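E2A dna-binding protein (Human adenovirus 5, PDB 2WB0) binds single-stranded DNA and, by forming multimers, unwinds the template without ATP during the elongation phase of adenoviral strand-displacement replication. Local coordinates at residues Ala7-Leu18 with Leu79-Tyr87; Val39-Leu50 with Phe67-Gln76. All blocks are in the same frame, centred on the assembly; numbering follows the deposited sequence.

Contact 1 (Ala7-Leu18 with Leu79-Tyr87); sequences AWEKGMEAARAL and LQSFAEVTY
Gly11 and Ala83 mark the closest backbone approach, CA to CA 4.7 Å, where the axis of helix 7-18 passes that of helix 79-83 at 8.6 Å with their directions 131° apart. At this point the methyl of Ala83 presses on the bare backbone of Gly11, its CB only 3.4 Å from Gly11 CA. On one flank Lys10, extended to its end, crosses Phe82 at about a right angle: CE lies over one face of the ring, and NZ stands 4.5 Å from the ring centroid in a cation-pi contact. The same NZ donates to Phe82 O (3.2 Å) from above the carbonyl plane, and a water bridges the two atoms. Farther along, Leu18 CD2 and Leu79 CD1 meet tip to tip at 3.8 Å, with Ala14 CB touching both Leu79 CD1 and Phe82 CE2. Toward the other end, Val85 CG1 rests on the Ala7 carbonyl and methyl, while Tyr87 OH reaches the in-plane edge of the Trp8 indole, whose NE1 is hydrogen-bonded to Lys33 O. Glu84, with positive phi, is the C-prime residue of a Schellman motif, closed by Val85 N to Gln80 O and Glu84 N to Ser81 O; this helix end belongs to the all-alpha domain.

Contact 2 (Val39-Leu50 with Phe67-Gln76); sequences VEALAAVCKTWL and FVTMMGRFLQ
Within the all-alpha domain, two helices pack through a glycine-alanine crossing, and Ala43 and Gly72 stand where the backbones come nearest, CA to CA 4.1 Å. The axes of helix 40-50 and helix 67-76 approach to 7.7 Å, their directions 113° apart. Without a side chain, Gly72 lets the Ala43 backbone come close and takes Val39 CG1 against its own main chain, 3.9 Å from Gly72 C. Beside it, Val68 lays both branches on one flank of the partner helix: CG1 touches the Ala43 methyl and carbonyl oxygen, and CG2 lies 3.6 Å from Lys47 CD, where the bent lysine chain crosses at about a right angle. Cys46 directs SG beside its own backbone N (chi1 -69°), which sets the sulfur against Met71 CB at 3.7 Å and near Leu75 CD1. That leucine methyl is also covered by Leu42, whose CD1 rests on Gln76 CB, and by Val45 CG1. At the far end Met71 divides its contacts: SD sits 3.6 Å from Leu50 CD2, and the turn at chi3 (82°) carries CE to Trp49 CZ3, 3.8 Å away. Leu50 CD2 meets the edge of the Phe67 ring in its plane, at CE2. Helix 300-315 backs this end through Met309 on Leu50 and Leu313 on Trp49, while Trp49 NE1 is hydrogen-bonded to Glu316 OE1. Arg73, whose CB points away from helix 40-50, donates through NH2 to Arg222 O, its side chain about 9 Å from a bound zinc ion. Between the two helices the contact is thus made by apolar groups, sulfur and aliphatic stems, so that complementary shape and burial, more than directed polar bonds, hold the crossing.

In the fold
From the N terminus, helix 7-21 comes first, followed by helix 26-31 and then helix 40-53. Helix 64-83 returns to both ends of this series: its N-terminal and middle turns meet helix 40-53 in contact 2, which closes a short loop of 16 residues, and its C-terminal end meets helix 7-21 in contact 1, which closes a loop of 60. The shorter loop therefore lies wholly within the longer one, and the two do not cross. Helix 64-83 serves both contacts, whose centres are 15 Å apart, and the two are continuous: Leu79 packs on Leu42 and Leu18 on Leu75. Together they join helices 7-21, 40-53 and 64-83 of the all-alpha domain through a shared leucine-rich patch.

Contact 1 (Ala7-Leu18 with Leu79-Tyr87)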
loop_
_atom_site.group_PDB
_atom_site.type_symbol
_atom_site.label_atom_id
_atom_site.label_comp_id
_atom_site.label_asym_id
_atom_site.label_seq_id
_atom_site.Cartn_x
_atom_site.Cartn_y
_atom_site.Cartn_z
ATOM N N ALA A 7 -29.529 8.955 -1.029
ATOM C CA ALA A 7 -28.368 8.152 -0.665
ATOM C C ALA A 7 -27.587 8.731 0.547
ATOM O O ALA A 7 -27.291 8.011 1.545
ATOM C CB ALA A 7 -27.529 8.039 -1.855
ATOM N N TRP A 8 -27.318 10.047 0.518
ATOM C CA TRP A 8 -26.684 10.702 1.657
ATOM C C TRP A 8 -27.374 10.456 3.002
ATOM O O TRP A 8 -26.713 10.068 3.998
ATOM C CB TRP A 8 -26.481 12.210 1.391
ATOM C CG TRP A 8 -25.654 12.909 2.440
ATOM C CD1 TRP A 8 -24.282 13.100 2.397
ATOM C CD2 TRP A 8 -26.108 13.523 3.641
ATOM N NE1 TRP A 8 -23.878 13.803 3.494
ATOM C CE2 TRP A 8 -24.968 14.077 4.277
ATOM C CE3 TRP A 8 -27.372 13.672 4.255
ATOM C CZ2 TRP A 8 -25.043 14.770 5.468
ATOM C CZ3 TRP A 8 -27.444 14.362 5.476
ATOM C CH2 TRP A 8 -26.295 14.875 6.083
ATOM N N GLU A 9 -28.701 10.618 3.077
ATOM C CA GLU A 9 -29.335 10.360 4.347
ATOM C C GLU A 9 -29.217 8.848 4.755
ATOM O O GLU A 9 -29.073 8.545 5.897
ATOM C CB GLU A 9 -30.824 10.786 4.317
ATOM C CG GLU A 9 -31.068 12.293 4.497
ATOM C CD GLU A 9 -32.592 12.629 4.397
ATOM O OE1 GLU A 9 -33.132 12.531 3.261
ATOM O OE2 GLU A 9 -33.204 12.931 5.453
ATOM N N LYS A 10 -29.280 7.951 3.787
ATOM C CA LYS A 10 -29.225 6.509 4.080
ATOM C C LYS A 10 -27.813 6.171 4.638
ATOM O O LYS A 10 -27.681 5.550 5.708
ATOM C CB LYS A 10 -29.526 5.737 2.824
ATOM C CG LYS A 10 -29.218 4.253 2.938
ATOM C CD LYS A 10 -29.687 3.491 1.758
ATOM C CE LYS A 10 -29.700 2.005 2.088
ATOM N NZ LYS A 10 -29.629 1.296 0.794
ATOM N N GLY A 11 -26.770 6.665 3.957
ATOM C CA GLY A 11 -25.375 6.612 4.467
ATOM C C GLY A 11 -25.236 7.142 5.861
ATOM O O GLY A 11 -24.605 6.502 6.749
ATOM N N MET A 12 -25.784 8.335 6.093
ATOM C CA MET A 12 -25.614 8.989 7.379
ATOM C C MET A 12 -26.207 8.132 8.500
ATOM O O MET A 12 -25.673 8.062 9.588
ATOM C CB MET A 12 -26.241 10.391 7.374
ATOM C CG MET A 12 -25.373 11.423 6.599
ATOM S SD MET A 12 -23.959 11.863 7.646
ATOM C CE MET A 12 -24.634 12.857 8.951
ATOM N N GLU A 13 -27.358 7.533 8.234
ATOM C CA GLU A 13 -28.022 6.715 9.239
ATOM C C GLU A 13 -27.165 5.504 9.668
ATOM O O GLU A 13 -26.960 5.257 10.890
ATOM C CB GLU A 13 -29.358 6.233 8.660
ATOM C CG GLU A 13 -30.237 5.480 9.674
ATOM C CD GLU A 13 -31.497 4.866 8.986
ATOM O OE1 GLU A 13 -31.416 4.443 7.797
ATOM O OE2 GLU A 13 -32.568 4.826 9.623
ATOM N N ALA A 14 -26.679 4.795 8.677
ATOM C CA ALA A 14 -25.839 3.581 8.866
ATOM C C ALA A 14 -24.585 3.969 9.656
ATOM O O ALA A 14 -24.207 3.293 10.661
ATOM C CB ALA A 14 -25.499 3.020 7.547
ATOM N N ALA A 15 -24.003 5.124 9.300
ATOM C CA ALA A 15 -22.733 5.545 9.884
ATOM C C ALA A 15 -22.981 5.938 11.316
ATOM O O ALA A 15 -22.232 5.577 12.229
ATOM C CB ALA A 15 -22.082 6.742 9.041
ATOM N N ARG A 16 -24.087 6.626 11.567
ATOM C CA ARG A 16 -24.385 6.983 12.935
ATOM C C ARG A 16 -24.699 5.746 13.801
ATOM O O ARG A 16 -24.286 5.678 14.953
ATOM C CB ARG A 16 -25.518 8.035 12.999
ATOM C CG ARG A 16 -25.861 8.452 14.427
ATOM C CD ARG A 16 -24.597 8.900 15.214
ATOM N NE ARG A 16 -24.508 10.343 15.278
ATOM C CZ ARG A 16 -25.073 11.084 16.222
ATOM N NH1 ARG A 16 -25.768 10.524 17.201
ATOM N NH2 ARG A 16 -24.933 12.394 16.177
ATOM N N ALA A 17 -25.380 4.767 13.231
ATOM C CA ALA A 17 -25.672 3.501 13.950
ATOM C C ALA A 17 -24.358 2.850 14.454
ATOM O O ALA A 17 -24.192 2.508 15.628
ATOM C CB ALA A 17 -26.369 2.553 13.014
ATOM N N LEU A 18 -23.406 2.717 13.524
ATOM C CA LEU A 18 -22.055 2.283 13.849
ATOM C C LEU A 18 -21.376 3.111 14.885
ATOM O O LEU A 18 -20.822 2.595 15.851
ATOM C CB LEU A 18 -21.239 2.197 12.522
ATOM C CG LEU A 18 -21.004 0.931 11.732
ATOM C CD1 LEU A 18 -21.669 -0.437 12.084
ATOM C CD2 LEU A 18 -20.964 1.170 10.197
ATOM N N LEU A 79 -19.645 1.672 3.395
ATOM C CA LEU A 79 -20.743 2.580 3.713
ATOM C C LEU A 79 -21.230 3.337 2.487
ATOM O O LEU A 79 -22.436 3.382 2.218
ATOM C CB LEU A 79 -20.273 3.579 4.765
ATOM C CG LEU A 79 -20.668 3.705 6.213
ATOM C CD1 LEU A 79 -21.787 2.760 6.802
ATOM C CD2 LEU A 79 -19.448 3.767 7.067
ATOM N N GLN A 80 -20.299 3.862 1.686
ATOM C CA GLN A 80 -20.648 4.500 0.421
ATOM C C GLN A 80 -21.372 3.528 -0.525
ATOM O O GLN A 80 -22.431 3.872 -1.096
ATOM C CB GLN A 80 -19.375 5.062 -0.240
ATOM C CG GLN A 80 -18.874 6.293 0.485
ATOM C CD GLN A 80 -17.638 6.923 -0.232
ATOM O OE1 GLN A 80 -17.211 6.449 -1.281
ATOM N NE2 GLN A 80 -17.085 7.980 0.359
ATOM N N SER A 81 -20.808 2.325 -0.714
ATOM C CA SER A 81 -21.470 1.293 -1.492
ATOM C C SER A 81 -22.879 0.959 -0.947
ATOM O O SER A 81 -23.808 0.934 -1.726
ATOM C CB SER A 81 -20.596 0.032 -1.671
ATOM O OG SER A 81 -19.285 0.362 -2.227
ATOM N N PHE A 82 -23.026 0.755 0.367
ATOM C CA PHE A 82 -24.319 0.426 0.985
ATOM C C PHE A 82 -25.362 1.493 0.596
ATOM O O PHE A 82 -26.481 1.180 0.083
ATOM C CB PHE A 82 -24.185 0.375 2.492
ATOM C CG PHE A 82 -25.497 0.282 3.247
ATOM C CD1 PHE A 82 -26.233 -0.919 3.262
ATOM C CD2 PHE A 82 -25.913 1.316 4.056
ATOM C CE1 PHE A 82 -27.414 -1.022 3.991
ATOM C CE2 PHE A 82 -27.118 1.222 4.814
ATOM C CZ PHE A 82 -27.859 0.049 4.781
ATOM N N ALA A 83 -24.979 2.737 0.888
ATOM C CA ALA A 83 -25.839 3.933 0.679
ATOM C C ALA A 83 -26.020 4.358 -0.786
ATOM O O ALA A 83 -26.903 5.167 -1.096
ATOM C CB ALA A 83 -25.265 5.062 1.451
ATOM N N GLU A 84 -25.171 3.848 -1.656
ATOM C CA GLU A 84 -25.048 4.304 -3.027
ATOM C C GLU A 84 -24.672 5.787 -3.141
ATOM O O GLU A 84 -25.221 6.534 -3.999
ATOM C CB GLU A 84 -26.329 3.996 -3.798
ATOM C CG GLU A 84 -26.758 2.519 -3.660
ATOM C CD GLU A 84 -27.815 2.187 -4.690
ATOM O OE1 GLU A 84 -29.005 2.208 -4.330
ATOM O OE2 GLU A 84 -27.452 1.992 -5.861
ATOM N N VAL A 85 -23.759 6.220 -2.274
ATOM C CA VAL A 85 -23.163 7.516 -2.438
ATOM C C VAL A 85 -21.779 7.380 -3.031
ATOM O O VAL A 85 -21.059 6.503 -2.624
ATOM C CB VAL A 85 -23.230 8.443 -1.186
ATOM C CG1 VAL A 85 -24.120 7.945 -0.090
ATOM C CG2 VAL A 85 -21.823 9.023 -0.714
ATOM N N THR A 86 -21.443 8.188 -4.037
ATOM C CA THR A 86 -20.073 8.241 -4.571
ATOM C C THR A 86 -19.771 9.728 -4.769
ATOM O O THR A 86 -20.680 10.526 -5.180
ATOM C CB THR A 86 -19.961 7.523 -5.916
ATOM O OG1 THR A 86 -20.807 8.196 -6.825
ATOM C CG2 THR A 86 -20.552 6.117 -5.870
ATOM N N TYR A 87 -18.536 10.115 -4.450
ATOM C CA TYR A 87 -18.085 11.462 -4.738
ATOM C C TYR A 87 -17.082 11.301 -5.854
ATOM O O TYR A 87 -16.050 10.646 -5.686
ATOM C CB TYR A 87 -17.417 12.087 -3.533
ATOM C CG TYR A 87 -18.390 12.248 -2.332
ATOM C CD1 TYR A 87 -19.157 13.411 -2.162
ATOM C CD2 TYR A 87 -18.530 11.249 -1.389
ATOM C CE1 TYR A 87 -19.973 13.545 -1.060
ATOM C CE2 TYR A 87 -19.375 11.372 -0.305
ATOM C CZ TYR A 87 -20.114 12.533 -0.156
ATOM O OH TYR A 87 -20.976 12.698 0.922
HETATM O O HOH W 1 -27.698 -1.213 0.110
#

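Contact 2 (Val39-Leu50 with Phe67-Gln76)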
loop_
_atom_site.group_PDB
_atom_site.type_symbol
_atom_site.label_atom_id
_atom_site.label_comp_id
_atom_site.label_asym_id
_atom_site.label_seq_id
_atom_site.Cartn_x
_atom_site.Cartn_y
_atom_site.Cartn_z
ATOM N N VAL A 39 -12.631 10.519 7.628
ATOM C CA VAL A 39 -12.269 9.116 7.896
ATOM C C VAL A 39 -12.004 8.803 9.383
ATOM O O VAL A 39 -12.228 7.663 9.830
ATOM C CB VAL A 39 -11.054 8.669 7.053
ATOM C CG1 VAL A 39 -10.645 7.228 7.480
ATOM C CG2 VAL A 39 -11.375 8.728 5.562
ATOM N N GLU A 40 -11.629 9.820 10.139
ATOM C CA GLU A 40 -11.327 9.686 11.569
ATOM C C GLU A 40 -12.425 9.004 12.363
ATOM O O GLU A 40 -12.137 8.095 13.144
ATOM C CB GLU A 40 -10.986 11.017 12.216
ATOM C CG GLU A 40 -10.555 10.860 13.701
ATOM C CD GLU A 40 -9.961 12.127 14.326
ATOM O OE1 GLU A 40 -9.491 12.031 15.501
ATOM O OE2 GLU A 40 -9.981 13.221 13.691
ATOM N N ALA A 41 -13.674 9.428 12.193
ATOM C CA ALA A 41 -14.784 8.778 12.936
ATOM C C ALA A 41 -15.000 7.274 12.568
ATOM O O ALA A 41 -15.332 6.442 13.414
ATOM C CB ALA A 41 -16.071 9.579 12.771
ATOM N N LEU A 42 -14.735 6.923 11.329
ATOM C CA LEU A 42 -14.887 5.572 10.888
ATOM C C LEU A 42 -13.669 4.740 11.358
ATOM O O LEU A 42 -13.806 3.556 11.733
ATOM C CB LEU A 42 -15.053 5.531 9.370
ATOM C CG LEU A 42 -16.215 6.391 8.881
ATOM C CD1 LEU A 42 -16.359 6.321 7.369
ATOM C CD2 LEU A 42 -17.505 5.834 9.557
ATOM N N ALA A 43 -12.506 5.359 11.374
ATOM C CA ALA A 43 -11.328 4.701 11.943
ATOM C C ALA A 43 -11.547 4.441 13.466
ATOM O O ALA A 43 -11.113 3.411 13.996
ATOM C CB ALA A 43 -10.101 5.580 11.727
ATOM N N ALA A 44 -12.229 5.370 14.143
ATOM C CA ALA A 44 -12.542 5.210 15.585
ATOM C C ALA A 44 -13.526 4.049 15.822
ATOM O O ALA A 44 -13.382 3.280 16.785
ATOM C CB ALA A 44 -13.033 6.511 16.172
ATOM N N VAL A 45 -14.475 3.856 14.909
ATOM C CA VAL A 45 -15.271 2.638 14.930
ATOM C C VAL A 45 -14.379 1.367 14.862
ATOM O O VAL A 45 -14.468 0.408 15.709
ATOM C CB VAL A 45 -16.302 2.635 13.778
ATOM C CG1 VAL A 45 -16.980 1.300 13.662
ATOM C CG2 VAL A 45 -17.353 3.785 14.005
ATOM N N CYS A 46 -13.476 1.373 13.882
ATOM C CA CYS A 46 -12.689 0.190 13.656
ATOM C C CYS A 46 -11.768 -0.075 14.871
ATOM O O CYS A 46 -11.609 -1.220 15.286
ATOM C CB CYS A 46 -11.879 0.413 12.376
ATOM S SG CYS A 46 -12.920 0.436 10.886
ATOM N N LYS A 47 -11.119 0.976 15.383
ATOM C CA LYS A 47 -10.155 0.829 16.462
ATOM C C LYS A 47 -10.895 0.319 17.699
ATOM O O LYS A 47 -10.435 -0.565 18.424
ATOM C CB LYS A 47 -9.506 2.193 16.759
ATOM C CG LYS A 47 -8.456 2.191 17.890
ATOM C CD LYS A 47 -7.231 1.283 17.553
ATOM C CE LYS A 47 -6.067 1.284 18.647
ATOM N NZ LYS A 47 -4.735 0.761 18.047
ATOM N N THR A 48 -12.083 0.865 17.931
ATOM C CA THR A 48 -12.902 0.380 19.032
ATOM C C THR A 48 -13.251 -1.115 18.876
ATOM O O THR A 48 -13.107 -1.892 19.855
ATOM C CB THR A 48 -14.165 1.290 19.277
ATOM O OG1 THR A 48 -13.721 2.637 19.392
ATOM C CG2 THR A 48 -14.857 0.952 20.576
ATOM N N TRP A 49 -13.634 -1.529 17.658
ATOM C CA TRP A 49 -13.971 -2.933 17.401
ATOM C C TRP A 49 -12.727 -3.867 17.586
ATOM O O TRP A 49 -12.804 -4.978 18.162
ATOM C CB TRP A 49 -14.632 -3.052 16.030
ATOM C CG TRP A 49 -14.884 -4.470 15.523
ATOM C CD1 TRP A 49 -15.983 -5.238 15.776
ATOM C CD2 TRP A 49 -14.067 -5.233 14.626
ATOM N NE1 TRP A 49 -15.898 -6.443 15.117
ATOM C CE2 TRP A 49 -14.741 -6.463 14.383
ATOM C CE3 TRP A 49 -12.817 -5.012 14.006
ATOM C CZ2 TRP A 49 -14.205 -7.488 13.562
ATOM C CZ3 TRP A 49 -12.296 -6.031 13.168
ATOM C CH2 TRP A 49 -12.997 -7.252 12.948
ATOM N N LEU A 50 -11.578 -3.383 17.142
ATOM C CA LEU A 50 -10.292 -4.070 17.371
ATOM C C LEU A 50 -9.976 -4.226 18.875
ATOM O O LEU A 50 -9.711 -5.332 19.321
ATOM C CB LEU A 50 -9.217 -3.274 16.713
ATOM C CG LEU A 50 -8.518 -3.660 15.408
ATOM C CD1 LEU A 50 -9.015 -4.874 14.530
ATOM C CD2 LEU A 50 -7.956 -2.432 14.649
ATOM N N PHE A 67 -2.687 0.874 10.137
ATOM C CA PHE A 67 -3.642 -0.235 10.030
ATOM C C PHE A 67 -5.125 0.277 10.235
ATOM O O PHE A 67 -6.065 -0.009 9.431
ATOM C CB PHE A 67 -3.293 -1.345 11.048
ATOM C CG PHE A 67 -4.170 -2.535 10.932
ATOM C CD1 PHE A 67 -3.998 -3.406 9.870
ATOM C CD2 PHE A 67 -5.204 -2.751 11.851
ATOM C CE1 PHE A 67 -4.818 -4.540 9.684
ATOM C CE2 PHE A 67 -5.990 -3.873 11.722
ATOM C CZ PHE A 67 -5.826 -4.755 10.575
ATOM N N VAL A 68 -5.321 1.037 11.296
ATOM C CA VAL A 68 -6.655 1.571 11.617
ATOM C C VAL A 68 -7.184 2.546 10.559
ATOM O O VAL A 68 -8.404 2.574 10.225
ATOM C CB VAL A 68 -6.597 2.229 13.034
ATOM C CG1 VAL A 68 -7.820 3.052 13.292
ATOM C CG2 VAL A 68 -6.417 1.139 14.071
ATOM N N THR A 69 -6.292 3.390 10.068
ATOM C CA THR A 69 -6.666 4.309 8.970
ATOM C C THR A 69 -7.117 3.568 7.727
ATOM O O THR A 69 -8.105 3.958 7.081
ATOM C CB THR A 69 -5.492 5.195 8.629
ATOM O OG1 THR A 69 -5.286 6.029 9.777
ATOM C CG2 THR A 69 -5.808 6.067 7.348
ATOM N N MET A 70 -6.425 2.471 7.404
ATOM C CA MET A 70 -6.845 1.739 6.240
ATOM C C MET A 70 -8.171 1.035 6.502
ATOM O O MET A 70 -9.008 0.973 5.613
ATOM C CB MET A 70 -5.789 0.760 5.710
ATOM C CG MET A 70 -4.530 1.446 5.173
ATOM S SD MET A 70 -4.812 2.752 3.917
ATOM C CE MET A 70 -5.579 1.691 2.703
ATOM N N MET A 71 -8.339 0.420 7.659
ATOM C CA MET A 71 -9.653 -0.123 7.946
ATOM C C MET A 71 -10.738 0.979 7.771
ATOM O O MET A 71 -11.827 0.717 7.236
ATOM C CB MET A 71 -9.689 -0.583 9.406
ATOM C CG MET A 71 -9.030 -1.955 9.607
ATOM S SD MET A 71 -9.279 -2.598 11.284
ATOM C CE MET A 71 -10.868 -3.254 11.091
ATOM N N GLY A 72 -10.419 2.172 8.256
ATOM C CA GLY A 72 -11.323 3.329 8.103
ATOM C C GLY A 72 -11.706 3.592 6.657
ATOM O O GLY A 72 -12.889 3.813 6.327
ATOM N N ARG A 73 -10.733 3.577 5.770
ATOM C CA ARG A 73 -11.041 3.762 4.377
ATOM C C ARG A 73 -11.902 2.636 3.805
ATOM O O ARG A 73 -12.764 2.864 2.926
ATOM C CB ARG A 73 -9.728 3.834 3.584
ATOM C CG ARG A 73 -8.782 5.048 3.925
ATOM C CD ARG A 73 -7.668 5.080 2.833
ATOM N NE ARG A 73 -6.445 5.901 3.130
ATOM C CZ ARG A 73 -5.307 5.913 2.410
ATOM N NH1 ARG A 73 -5.092 5.046 1.375
ATOM N NH2 ARG A 73 -4.319 6.771 2.768
ATOM N N PHE A 74 -11.628 1.401 4.227
ATOM C CA PHE A 74 -12.426 0.296 3.706
ATOM C C PHE A 74 -13.839 0.378 4.239
ATOM O O PHE A 74 -14.759 0.114 3.509
ATOM C CB PHE A 74 -11.780 -1.035 4.067
ATOM C CG PHE A 74 -10.538 -1.291 3.307
ATOM C CD1 PHE A 74 -10.512 -1.130 1.914
ATOM C CD2 PHE A 74 -9.340 -1.661 3.985
ATOM C CE1 PHE A 74 -9.367 -1.371 1.164
ATOM C CE2 PHE A 74 -8.196 -1.915 3.232
ATOM C CZ PHE A 74 -8.184 -1.793 1.857
ATOM N N LEU A 75 -13.995 0.762 5.492
ATOM C CA LEU A 75 -15.316 0.908 6.083
ATOM C C LEU A 75 -16.073 2.018 5.345
ATOM O O LEU A 75 -17.223 1.865 4.923
ATOM C CB LEU A 75 -15.155 1.339 7.528
ATOM C CG LEU A 75 -16.265 0.990 8.553
ATOM C CD1 LEU A 75 -16.370 1.864 9.778
ATOM C CD2 LEU A 75 -17.627 0.309 8.097
ATOM N N GLN A 76 -15.394 3.128 5.167
ATOM C CA GLN A 76 -15.902 4.174 4.287
ATOM C C GLN A 76 -16.365 3.675 2.938
ATOM O O GLN A 76 -17.443 4.049 2.465
ATOM C CB GLN A 76 -14.853 5.294 4.114
ATOM C CG GLN A 76 -15.553 6.579 3.486
ATOM C CD GLN A 76 -14.590 7.635 3.071
ATOM O OE1 GLN A 76 -14.724 8.817 3.433
ATOM N NE2 GLN A 76 -13.599 7.227 2.357
#